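Local coordinates for mandelate racemase/muconate lactonizing protein (Paenibacillus sp., PDB 3V5C) that probably dehydrates galacturonate as a magnesium-dependent lyase of the enolase superfamily, at residues A150-Q153 with E154-M157; F291-W294 with M295-E299. The protein carries 1 engineered substitution. All coordinates share one frame; numbering follows the deposited sequence.

Contact 1: residues A150-Q153 with E154-M157; sequences ALMQ and EEAM
Leu151 and Glu155, one turn apart on the helix 145-161, run side by side and point the same way, bringing the leucine methyl CD2 to 3.7 Å from the carboxylate oxygen OE2 of Glu155. Met152 meets the same carboxylate: its methyl CE lies 3.5 Å from OE1 of Glu155. With CG of Met152 set anti to its carbonyl carbon (chi1 -62°) and the chain bent again at chi2 and chi3, the thioether doubles round toward the following turn, where its methyl end meets Glu155 although CB starts out pointing away. The glutamate itself is extended beyond CG, and its methylene CG grazes the backbone O of Leu151 at 3.5 Å on the way out.

The polar interactions between the two segments are main-chain ones, the i to i+4 bonds of an alpha helix. Ala156 N donates to Met152 O at 3.0 Å, and Met157 N to Gln153 O at 2.8 Å; the amides N of Glu154 and Glu155 donate to Ala150 O and Leu151 O in the same way.

The buried Glu155 carboxylate has Arg28 as a long, weak ion-pair partner, while Asp138 brings a like charge close to OE1, which would tend to raise the glutamate's proton affinity. Gln153 spends its NE2 on the carbonyl of Gly193, in the adjacent helix 180-198. As the helical link of a beta-alpha-beta unit in the barrel domain, helix 145-161 joins strand 126-135 to strand 167-170, with Met152 touching both Leu135 of the first strand and Ile190 of helix 180-198.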
loop_
_atom_site.group_PDB
_atom_site.type_symbol
_atom_site.label_atom_id
_atom_site.label_comp_id
_atom_site.label_asym_id
_atom_site.label_seq_id
_atom_site.Cartn_x
_atom_site.Cartn_y
_atom_site.Cartn_z
ATOM N N ALA A 150 -14.708 -20.152 11.445
ATOM C CA ALA A 150 -15.759 -19.252 11.911
ATOM C C ALA A 150 -15.229 -17.881 12.341
ATOM O O ALA A 150 -15.794 -16.850 11.996
ATOM C CB ALA A 150 -16.530 -19.901 13.065
ATOM N N LEU A 151 -14.155 -17.882 13.116
ATOM C CA LEU A 151 -13.567 -16.636 13.584
ATOM C C LEU A 151 -13.083 -15.777 12.415
ATOM O O LEU A 151 -13.351 -14.571 12.372
ATOM C CB LEU A 151 -12.447 -16.921 14.569
ATOM C CG LEU A 151 -11.750 -15.730 15.228
ATOM C CD1 LEU A 151 -11.130 -16.140 16.558
ATOM C CD2 LEU A 151 -10.687 -15.165 14.324
ATOM N N MET A 152 -12.391 -16.397 11.471
ATOM C CA MET A 152 -11.901 -15.665 10.306
ATOM C C MET A 152 -13.032 -15.182 9.396
ATOM O O MET A 152 -12.960 -14.077 8.842
ATOM C CB MET A 152 -10.871 -16.487 9.533
ATOM C CG MET A 152 -9.634 -16.803 10.342
ATOM S SD MET A 152 -8.777 -15.373 11.044
ATOM C CE MET A 152 -8.447 -14.431 9.542
ATOM N N GLN A 153 -14.097 -15.975 9.266
ATOM C CA GLN A 153 -15.267 -15.518 8.522
ATOM C C GLN A 153 -15.860 -14.266 9.177
ATOM O O GLN A 153 -16.231 -13.313 8.494
ATOM C CB GLN A 153 -16.339 -16.611 8.429
ATOM C CG GLN A 153 -15.998 -17.743 7.487
ATOM C CD GLN A 153 -17.016 -18.869 7.582
ATOM O OE1 GLN A 153 -17.375 -19.302 8.679
ATOM N NE2 GLN A 153 -17.501 -19.321 6.437
ATOM N N GLU A 154 -15.948 -14.276 10.507
ATOM C CA GLU A 154 -16.488 -13.128 11.229
ATOM C C GLU A 154 -15.638 -11.878 10.995
ATOM O O GLU A 154 -16.160 -10.773 10.885
ATOM C CB GLU A 154 -16.611 -13.436 12.721
ATOM C CG GLU A 154 -17.285 -12.324 13.503
ATOM C CD GLU A 154 -17.479 -12.683 14.967
ATOM O OE1 GLU A 154 -17.421 -13.890 15.299
ATOM O OE2 GLU A 154 -17.680 -11.757 15.782
ATOM N N GLU A 155 -14.329 -12.062 10.905
ATOM C CA GLU A 155 -13.448 -10.924 10.641
ATOM C C GLU A 155 -13.702 -10.377 9.238
ATOM O O GLU A 155 -13.781 -9.159 9.042
ATOM C CB GLU A 155 -11.974 -11.310 10.846
ATOM C CG GLU A 155 -11.625 -11.546 12.310
ATOM C CD GLU A 155 -10.149 -11.656 12.564
ATOM O OE1 GLU A 155 -9.385 -11.788 11.566
ATOM O OE2 GLU A 155 -9.738 -11.596 13.752
ATOM N N ALA A 156 -13.874 -11.268 8.271
ATOM C CA ALA A 156 -14.200 -10.837 6.917
ATOM C C ALA A 156 -15.526 -10.087 6.926
ATOM O O ALA A 156 -15.662 -9.046 6.296
ATOM C CB ALA A 156 -14.242 -12.014 5.962
ATOM N N MET A 157 -16.498 -10.608 7.669
ATOM C CA MET A 157 -17.793 -9.951 7.736
ATOM C C MET A 157 -17.719 -8.575 8.407
ATOM O O MET A 157 -18.493 -7.683 8.043
ATOM C CB MET A 157 -18.833 -10.867 8.387
ATOM C CG MET A 157 -19.219 -12.030 7.489
ATOM S SD MET A 157 -19.570 -11.476 5.779
ATOM C CE MET A 157 -21.297 -10.988 5.899
#

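Contact 2: residues F291-W294 with M295-E299; sequences FTHW and MELGE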
loop_
_atom_site.group_PDB
_atom_site.type_symbol
_atom_site.label_atom_id
_atom_site.label_comp_id
_atom_site.label_asym_id
_atom_site.label_seq_id
_atom_site.Cartn_x
_atom_site.Cartn_y
_atom_site.Cartn_z
ATOM N N PHE A 291 6.213 7.244 -3.916
ATOM C CA PHE A 291 5.226 7.735 -4.868
ATOM C C PHE A 291 5.849 8.118 -6.216
ATOM O O PHE A 291 5.362 7.698 -7.267
ATOM C CB PHE A 291 4.513 8.955 -4.259
ATOM C CG PHE A 291 3.217 9.329 -4.965
ATOM C CD1 PHE A 291 1.997 8.846 -4.511
ATOM C CD2 PHE A 291 3.224 10.182 -6.068
ATOM C CE1 PHE A 291 0.813 9.182 -5.145
ATOM C CE2 PHE A 291 2.031 10.539 -6.709
ATOM C CZ PHE A 291 0.819 10.026 -6.246
ATOM N N THR A 292 6.888 8.948 -6.174
ATOM C CA THR A 292 7.564 9.405 -7.388
ATOM C C THR A 292 8.162 8.218 -8.143
ATOM O O THR A 292 8.031 8.103 -9.374
ATOM C CB THR A 292 8.647 10.442 -7.038
ATOM O OG1 THR A 292 8.013 11.545 -6.387
ATOM C CG2 THR A 292 9.324 10.944 -8.312
ATOM N N HIS A 293 8.760 7.307 -7.388
ATOM C CA HIS A 293 9.296 6.079 -7.960
ATOM C C HIS A 293 8.174 5.286 -8.639
ATOM O O HIS A 293 8.314 4.773 -9.762
ATOM C CB HIS A 293 9.950 5.242 -6.862
ATOM C CG HIS A 293 10.567 3.981 -7.368
ATOM N ND1 HIS A 293 11.923 3.849 -7.580
ATOM C CD2 HIS A 293 10.015 2.786 -7.693
ATOM C CE1 HIS A 293 12.181 2.630 -8.018
ATOM N NE2 HIS A 293 11.042 1.967 -8.099
ATOM N N TRP A 294 7.038 5.181 -7.952
ATOM C CA TRP A 294 5.900 4.435 -8.480
ATOM C C TRP A 294 5.297 5.064 -9.739
ATOM O O TRP A 294 4.816 4.352 -10.613
ATOM C CB TRP A 294 4.831 4.246 -7.395
ATOM C CG TRP A 294 4.816 2.861 -6.824
ATOM C CD1 TRP A 294 5.133 2.502 -5.549
ATOM C CD2 TRP A 294 4.451 1.663 -7.514
ATOM N NE1 TRP A 294 4.989 1.129 -5.397
ATOM C CE2 TRP A 294 4.567 0.595 -6.587
ATOM C CE3 TRP A 294 4.033 1.381 -8.824
ATOM C CZ2 TRP A 294 4.298 -0.727 -6.934
ATOM C CZ3 TRP A 294 3.752 0.050 -9.166
ATOM C CH2 TRP A 294 3.878 -0.981 -8.218
ATOM N N MET A 295 5.330 6.390 -9.852
ATOM C CA MET A 295 4.881 6.993 -11.106
ATOM C C MET A 295 5.707 6.476 -12.297
ATOM O O MET A 295 5.155 6.090 -13.347
ATOM C CB MET A 295 4.963 8.515 -11.015
ATOM C CG MET A 295 3.878 9.082 -10.108
ATOM S SD MET A 295 4.085 10.847 -9.738
ATOM C CE MET A 295 4.400 11.520 -11.368
ATOM N N GLU A 296 7.021 6.451 -12.129
ATOM C CA GLU A 296 7.913 5.988 -13.193
ATOM C C GLU A 296 7.784 4.485 -13.402
ATOM O O GLU A 296 7.672 3.998 -14.534
ATOM C CB GLU A 296 9.366 6.365 -12.888
ATOM C CG GLU A 296 9.621 7.863 -12.885
ATOM C CD GLU A 296 11.055 8.219 -12.548
ATOM O OE1 GLU A 296 11.980 7.513 -13.012
ATOM O OE2 GLU A 296 11.249 9.209 -11.812
ATOM N N LEU A 297 7.793 3.745 -12.302
ATOM C CA LEU A 297 7.646 2.298 -12.366
ATOM C C LEU A 297 6.330 1.882 -13.033
ATOM O O LEU A 297 6.309 0.992 -13.894
ATOM C CB LEU A 297 7.774 1.706 -10.964
ATOM C CG LEU A 297 7.547 0.197 -10.888
ATOM C CD1 LEU A 297 8.593 -0.536 -11.715
ATOM C CD2 LEU A 297 7.624 -0.215 -9.434
ATOM N N GLY A 298 5.240 2.539 -12.653
ATOM C CA GLY A 298 3.934 2.222 -13.192
ATOM C C GLY A 298 3.893 2.389 -14.692
ATOM O O GLY A 298 3.276 1.587 -15.393
ATOM N N GLU A 299 4.535 3.439 -15.192
ATOM C CA GLU A 299 4.637 3.633 -16.639
ATOM C C GLU A 299 5.352 2.462 -17.309
ATOM O O GLU A 299 4.904 1.965 -18.346
ATOM C CB GLU A 299 5.347 4.946 -16.973
ATOM C CG GLU A 299 4.472 6.161 -16.741
ATOM C CD GLU A 299 5.074 7.438 -17.293
ATOM O OE1 GLU A 299 6.240 7.401 -17.743
ATOM O OE2 GLU A 299 4.371 8.475 -17.275
HETATM O O HOH W 1 8.309 10.273 -11.293
#
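Trp294 lays its six-membered ring against the CD2 methyl of Leu297, a CH-pi contact in which the carbon stands 3.8 Å from the ring centroid and only 8° off the ring normal. The pair sits on helix 291-303, which links strands 281-282 and 307-308 as a beta-alpha-beta unit of the enolase-type barrel. With chi1 at 176°, Leu297 has CG opposite its own nitrogen, which sends the branch back toward the preceding turn and over the indole. Were the indole cut back to an alanine, the Leu297 methyl would probably lose the aromatic surface it packs on and the carbonyl of Tyr284 the NE1 that now donates to it.

A second ring contact, between Phe291 and Met295, lies on the same helix. The sulfur SD of Met295 approaches Phe291 obliquely, 3.7 Å from CE2, in a Met-aromatic contact. Phe291 and Met295 both also touch Leu325 of helix 317-325 and Val115 of helix 111-115, so their pairing is packed against other helices.

Along the backbone the i to i+4 bonds differ in length. Leu297 N reaches His293 O at 2.8 Å in a nearly straight bond (170° at the hydrogen), whereas Glu296 N to Thr292 O is weak at 3.4 Å. At the start of the helix, Glu96 accepts from the amides of Phe291 and Thr292. The carboxylate of Glu296 forms a salt bridge with Arg92, and its OE2 also takes a bond from a water, 3.2 Å away, whose other donated bond goes to Thr292 O at 2.9 Å.

Overall arrangement
From the N terminus, the chain reaches contact 1 on helix 145-161 and closes it there before contact 2 opens on helix 291-303. Each is a turn-to-turn contact within one helix with no residues between its segments, so neither closes a loop, and the two lie in series without nesting or crossing. Contact 1 belongs to the unit running from strand 126-135 to strand 167-170, contact 2 to the one from strand 281-282 to strand 307-308. Their centres are 35 Å apart on opposite sides of the chain's centre, and their nearest atoms about 25 Å. Contact 2 is the buried one; contact 1 is partly buried.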